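Local structure of translation initiation factor eIF2 assembly protein (Schizosaccharomyces pombe, 4ZGP) at residues A[32-35]-A[36-39]; A[134-137]-A[138-142]. The protein acts as an ATP-dependent folding chaperone, binding the gamma subunit of translation initiation factor eIF2 so that it can assemble with the alpha and beta subunits. All blocks are in the same frame, centred on the assembly; numbering follows the deposited sequence.

Contact 1 of 2, residues A[32-35]-A[36-39]; sequences CQFS and SWYS
Gln33, at the N-cap of helix 34-40, and Phe34 accept the first backbone bonds of that helix, with Trp37 N 3.3 Å from Gln33 O and Tyr38 N 2.8 Å from Phe34 O. Over this opening turn three aromatic side chains gather into a cluster centred on Phe34. Phe34, its CG swung away from the backbone N (chi1 -168°), lies alongside Tyr38, both pointing the same way; the rings are nearly parallel but slid so that they barely overlap, and among the side-chain atoms Phe34 CE2 comes nearest, 3.5 Å from Tyr38 CB. Trp37 meets the ring of Phe34 at a slant, the planes turned by 61°, and Trp37 CZ2 comes within 3.5 Å of Phe34 CD1. The indole is folded back over the helix start because CG stands between the backbone N and the carbonyl carbon (chi1 60°). One of its faces therefore looks onto Phe34 O, while Cys32 O lies at its edge, 3.4 Å from Trp37 CD1. Replacing Trp37 by an alanine would remove the indole, and would probably leave Phe34 without this aromatic neighbour and open a gap between the helix start and strand 253-261. On the polar side a water links Ser35 OG to Ser36 OG (2.8 Å from its oxygen to Ser36 OG), and these hydroxyls also bond to Glu179 and Leu30 O. Gln33 NE2 bonds to Leu30 O of helix 26-31 and OE1 to Asn117 ND2 in a loop, and Tyr38 OH is fixed by Ala48 N. Helix 34-40 thus lies where two sheets approach: Phe34 rests on strands 48-51 and 180-184, whereas Trp37 packs on Leu256 and Asp258 of strand 253-261, the aspartate being an inferred magnesium ligand.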
loop_
_atom_site.group_PDB
_atom_site.type_symbol
_atom_site.label_atom_id
_atom_site.label_comp_id
_atom_site.label_asym_id
_atom_site.label_seq_id
_atom_site.Cartn_x
_atom_site.Cartn_y
_atom_site.Cartn_z
ATOM N N CYS A 32 1.169 10.194 0.922
ATOM C CA CYS A 32 1.124 8.757 0.671
ATOM C C CYS A 32 -0.289 8.208 0.553
ATOM O O CYS A 32 -0.454 6.997 0.358
ATOM C CB CYS A 32 1.867 7.994 1.783
ATOM S SG CYS A 32 3.652 8.154 1.558
ATOM N N GLN A 33 -1.300 9.062 0.689
ATOM C CA GLN A 33 -2.667 8.589 0.455
ATOM C C GLN A 33 -2.792 8.068 -0.960
ATOM O O GLN A 33 -2.224 8.648 -1.889
ATOM C CB GLN A 33 -3.694 9.707 0.652
ATOM C CG GLN A 33 -3.784 10.355 2.012
ATOM C CD GLN A 33 -4.686 11.594 1.944
ATOM O OE1 GLN A 33 -5.870 11.517 2.230
ATOM N NE2 GLN A 33 -4.121 12.719 1.519
ATOM N N PHE A 34 -3.561 6.993 -1.148
ATOM C CA PHE A 34 -3.718 6.409 -2.479
ATOM C C PHE A 34 -4.149 7.449 -3.523
ATOM O O PHE A 34 -3.580 7.529 -4.607
ATOM C CB PHE A 34 -4.753 5.264 -2.444
ATOM C CG PHE A 34 -4.763 4.443 -3.683
ATOM C CD1 PHE A 34 -3.940 3.327 -3.795
ATOM C CD2 PHE A 34 -5.602 4.771 -4.736
ATOM C CE1 PHE A 34 -3.941 2.564 -4.945
ATOM C CE2 PHE A 34 -5.600 4.015 -5.894
ATOM C CZ PHE A 34 -4.779 2.919 -6.003
ATOM N N SER A 35 -5.152 8.243 -3.186
ATOM C CA SER A 35 -5.629 9.247 -4.131
ATOM C C SER A 35 -4.523 10.243 -4.504
ATOM O O SER A 35 -4.507 10.759 -5.608
ATOM C CB SER A 35 -6.830 10.004 -3.569
ATOM O OG SER A 35 -6.543 10.598 -2.318
ATOM N N SER A 36 -3.591 10.498 -3.592
ATOM C CA SER A 36 -2.550 11.470 -3.895
ATOM C C SER A 36 -1.535 10.930 -4.897
ATOM O O SER A 36 -1.037 11.671 -5.725
ATOM C CB SER A 36 -1.835 11.928 -2.613
ATOM O OG SER A 36 -2.740 12.586 -1.741
ATOM N N TRP A 37 -1.205 9.651 -4.850
ATOM C CA TRP A 37 -0.167 9.213 -5.769
ATOM C C TRP A 37 -0.710 8.451 -6.963
ATOM O O TRP A 37 -0.040 8.359 -8.000
ATOM C CB TRP A 37 0.904 8.399 -5.026
ATOM C CG TRP A 37 0.452 7.140 -4.336
ATOM C CD1 TRP A 37 0.165 6.990 -3.009
ATOM C CD2 TRP A 37 0.266 5.855 -4.932
ATOM N NE1 TRP A 37 -0.199 5.702 -2.746
ATOM C CE2 TRP A 37 -0.147 4.975 -3.905
ATOM C CE3 TRP A 37 0.382 5.364 -6.235
ATOM C CZ2 TRP A 37 -0.446 3.635 -4.138
ATOM C CZ3 TRP A 37 0.095 4.020 -6.464
ATOM C CH2 TRP A 37 -0.319 3.177 -5.418
ATOM N N TYR A 38 -1.927 7.930 -6.846
ATOM C CA TYR A 38 -2.512 7.176 -7.963
ATOM C C TYR A 38 -2.645 8.101 -9.165
ATOM O O TYR A 38 -2.355 7.713 -10.288
ATOM C CB TYR A 38 -3.876 6.577 -7.603
ATOM C CG TYR A 38 -4.487 5.810 -8.756
ATOM C CD1 TYR A 38 -3.989 4.568 -9.123
ATOM C CD2 TYR A 38 -5.541 6.338 -9.496
ATOM C CE1 TYR A 38 -4.538 3.864 -10.191
ATOM C CE2 TYR A 38 -6.086 5.641 -10.567
ATOM C CZ TYR A 38 -5.574 4.405 -10.909
ATOM O OH TYR A 38 -6.101 3.682 -11.967
ATOM N N SER A 39 -3.072 9.329 -8.876
ATOM C CA SER A 39 -3.147 10.440 -9.818
ATOM C C SER A 39 -1.825 10.686 -10.535
ATOM O O SER A 39 -1.774 10.738 -11.761
ATOM C CB SER A 39 -3.562 11.702 -9.063
ATOM O OG SER A 39 -2.921 11.703 -7.787
HETATM O O HOH W 1 -5.441 12.865 -2.364
#

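Contact 2 of 2, residues A[134-137]-A[138-142]; sequences KCTT and AEEVL
Thr136 and Glu140 lie side by side, and their hydrogen bonds converge on one carboxylate oxygen in the conformer of Glu140 described here, one of two deposited. Thr136 N reaches Glu140 OE1 at 2.7 Å with a nearly straight N-H (169°), while the hydroxyl Thr136 OG1, 2.8 Å from Glu140 OE1, comes from the syn side and lies 26° out of the carboxylate plane. The two donors approach from opposite faces of that plane, so the oxygen is gripped from both. With CG beside its backbone N (chi1 -80°) and the chain extended beyond, Glu140 sends its carboxylate back along the residues that lead into helix 138-146. A third, weak bond joins Thr137 N to Glu140 OE1 at 3.4 Å. It has a reciprocal: Thr137 is the N-cap residue, and its OG1 accepts from Glu140 N at 3.3 Å. Together the pair makes a capping box, which satisfies a backbone N-H of the first turn that has no helical carbonyl before it. Backbone bonding takes over one residue later, where Val141 N donates to Thr137 O at 3.1 Å. The apolar touch is between Cys135 CB and Val141 CG2, 3.6 Å apart; Cys135 SG lies near Glu140 O. The side chains of Cys135 and Val141 also pack on Pro114 of strand 112-115, and Ala138 settles against Ile98 and Ile101 of helix 95-107, whose Glu102 accepts from Ala138 N.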
loop_
_atom_site.group_PDB
_atom_site.type_symbol
_atom_site.label_atom_id
_atom_site.label_comp_id
_atom_site.label_asym_id
_atom_site.label_seq_id
_atom_site.Cartn_x
_atom_site.Cartn_y
_atom_site.Cartn_z
ATOM N N LYS A 134 -9.086 -11.195 -2.742
ATOM C CA LYS A 134 -10.014 -11.046 -3.856
ATOM C C LYS A 134 -11.457 -10.875 -3.381
ATOM O O LYS A 134 -11.967 -11.691 -2.632
ATOM C CB LYS A 134 -9.905 -12.252 -4.776
ATOM C CG LYS A 134 -10.738 -12.186 -6.049
ATOM C CD LYS A 134 -10.564 -13.490 -6.827
ATOM C CE LYS A 134 -11.160 -13.423 -8.220
ATOM N NZ LYS A 134 -10.986 -14.742 -8.931
ATOM N N CYS A 135 -12.106 -9.797 -3.814
ATOM C CA CYS A 135 -13.492 -9.536 -3.433
ATOM C C CYS A 135 -14.291 -9.360 -4.706
ATOM O O CYS A 135 -13.847 -8.655 -5.619
ATOM C CB CYS A 135 -13.625 -8.286 -2.563
ATOM S SG CYS A 135 -12.759 -8.373 -0.990
ATOM N N THR A 136 -15.466 -9.985 -4.769
ATOM C CA THR A 136 -16.301 -9.888 -5.967
ATOM C C THR A 136 -17.635 -9.199 -5.700
ATOM O O THR A 136 -18.386 -8.909 -6.628
ATOM C CB THR A 136 -16.583 -11.280 -6.563
ATOM O OG1 THR A 136 -17.174 -12.121 -5.554
ATOM C CG2 THR A 136 -15.293 -11.911 -7.046
ATOM N N THR A 137 -17.943 -8.944 -4.437
ATOM C CA THR A 137 -19.182 -8.256 -4.085
ATOM C C THR A 137 -18.901 -7.205 -3.035
ATOM O O THR A 137 -17.835 -7.216 -2.413
ATOM C CB THR A 137 -20.254 -9.225 -3.528
ATOM O OG1 THR A 137 -19.853 -9.678 -2.231
ATOM C CG2 THR A 137 -20.416 -10.440 -4.436
ATOM N N ALA A 138 -19.853 -6.305 -2.817
ATOM C CA ALA A 138 -19.671 -5.285 -1.789
ATOM C C ALA A 138 -19.604 -5.907 -0.405
ATOM O O ALA A 138 -18.907 -5.407 0.490
ATOM C CB ALA A 138 -20.796 -4.244 -1.854
ATOM N N GLU A 139 -20.328 -7.007 -0.219
ATOM C CA GLU A 139 -20.313 -7.698 1.059
ATOM C C GLU A 139 -18.910 -8.177 1.428
ATOM O O GLU A 139 -18.475 -8.042 2.580
ATOM C CB GLU A 139 -21.272 -8.883 1.025
ATOM C CG GLU A 139 -21.533 -9.470 2.380
ATOM C CD GLU A 139 -22.480 -10.663 2.320
ATOM O OE1 GLU A 139 -23.025 -11.011 3.383
ATOM O OE2 GLU A 139 -22.673 -11.248 1.224
ATOM N N GLU A 140 -18.218 -8.740 0.448
ATOM C CA GLU A 140 -16.866 -9.224 0.653
ATOM C C GLU A 140 -15.897 -8.076 0.921
ATOM O O GLU A 140 -15.054 -8.166 1.816
ATOM C CB GLU A 140 -16.413 -10.039 -0.555
ATOM C CG GLU A 140 -16.953 -11.458 -0.555
ATOM C CD GLU A 140 -16.535 -12.239 -1.779
ATOM O OE1 GLU A 140 -16.493 -11.649 -2.877
ATOM O OE2 GLU A 140 -16.248 -13.447 -1.641
ATOM N N VAL A 141 -16.023 -7.003 0.153
ATOM C CA VAL A 141 -15.204 -5.817 0.374
ATOM C C VAL A 141 -15.356 -5.319 1.816
ATOM O O VAL A 141 -14.365 -5.091 2.522
ATOM C CB VAL A 141 -15.581 -4.692 -0.613
ATOM C CG1 VAL A 141 -15.124 -3.323 -0.089
ATOM C CG2 VAL A 141 -15.018 -4.997 -2.006
ATOM N N LEU A 142 -16.600 -5.187 2.257
ATOM C CA LEU A 142 -16.903 -4.589 3.549
ATOM C C LEU A 142 -16.470 -5.482 4.704
ATOM O O LEU A 142 -15.976 -5.003 5.724
ATOM C CB LEU A 142 -18.406 -4.286 3.649
ATOM C CG LEU A 142 -18.881 -3.141 2.742
ATOM C CD1 LEU A 142 -20.400 -3.111 2.602
ATOM C CD2 LEU A 142 -18.382 -1.824 3.289
#

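Overall arrangement
Both contacts are helix starts, in series along the chain and about 22 Å apart between centres, with nearest atoms about 13 Å apart. Their common ground is the antiparallel three-stranded sheet: contact 1 packs on strands 48-51 and 180-184, contact 2 on strand 112-115 at the other outer edge. Contact 1 also touches strand 253-261 of the five-stranded sheet, so it lies between the two sheets of this ATP-grasp protein. The bound ADP is near both, about 7 Å from the Phe34 side chain and about 10 Å from that of Cys135, so the two helix starts belong to the surroundings of the nucleotide site, contact 1 also lying nearer the centre of the chain.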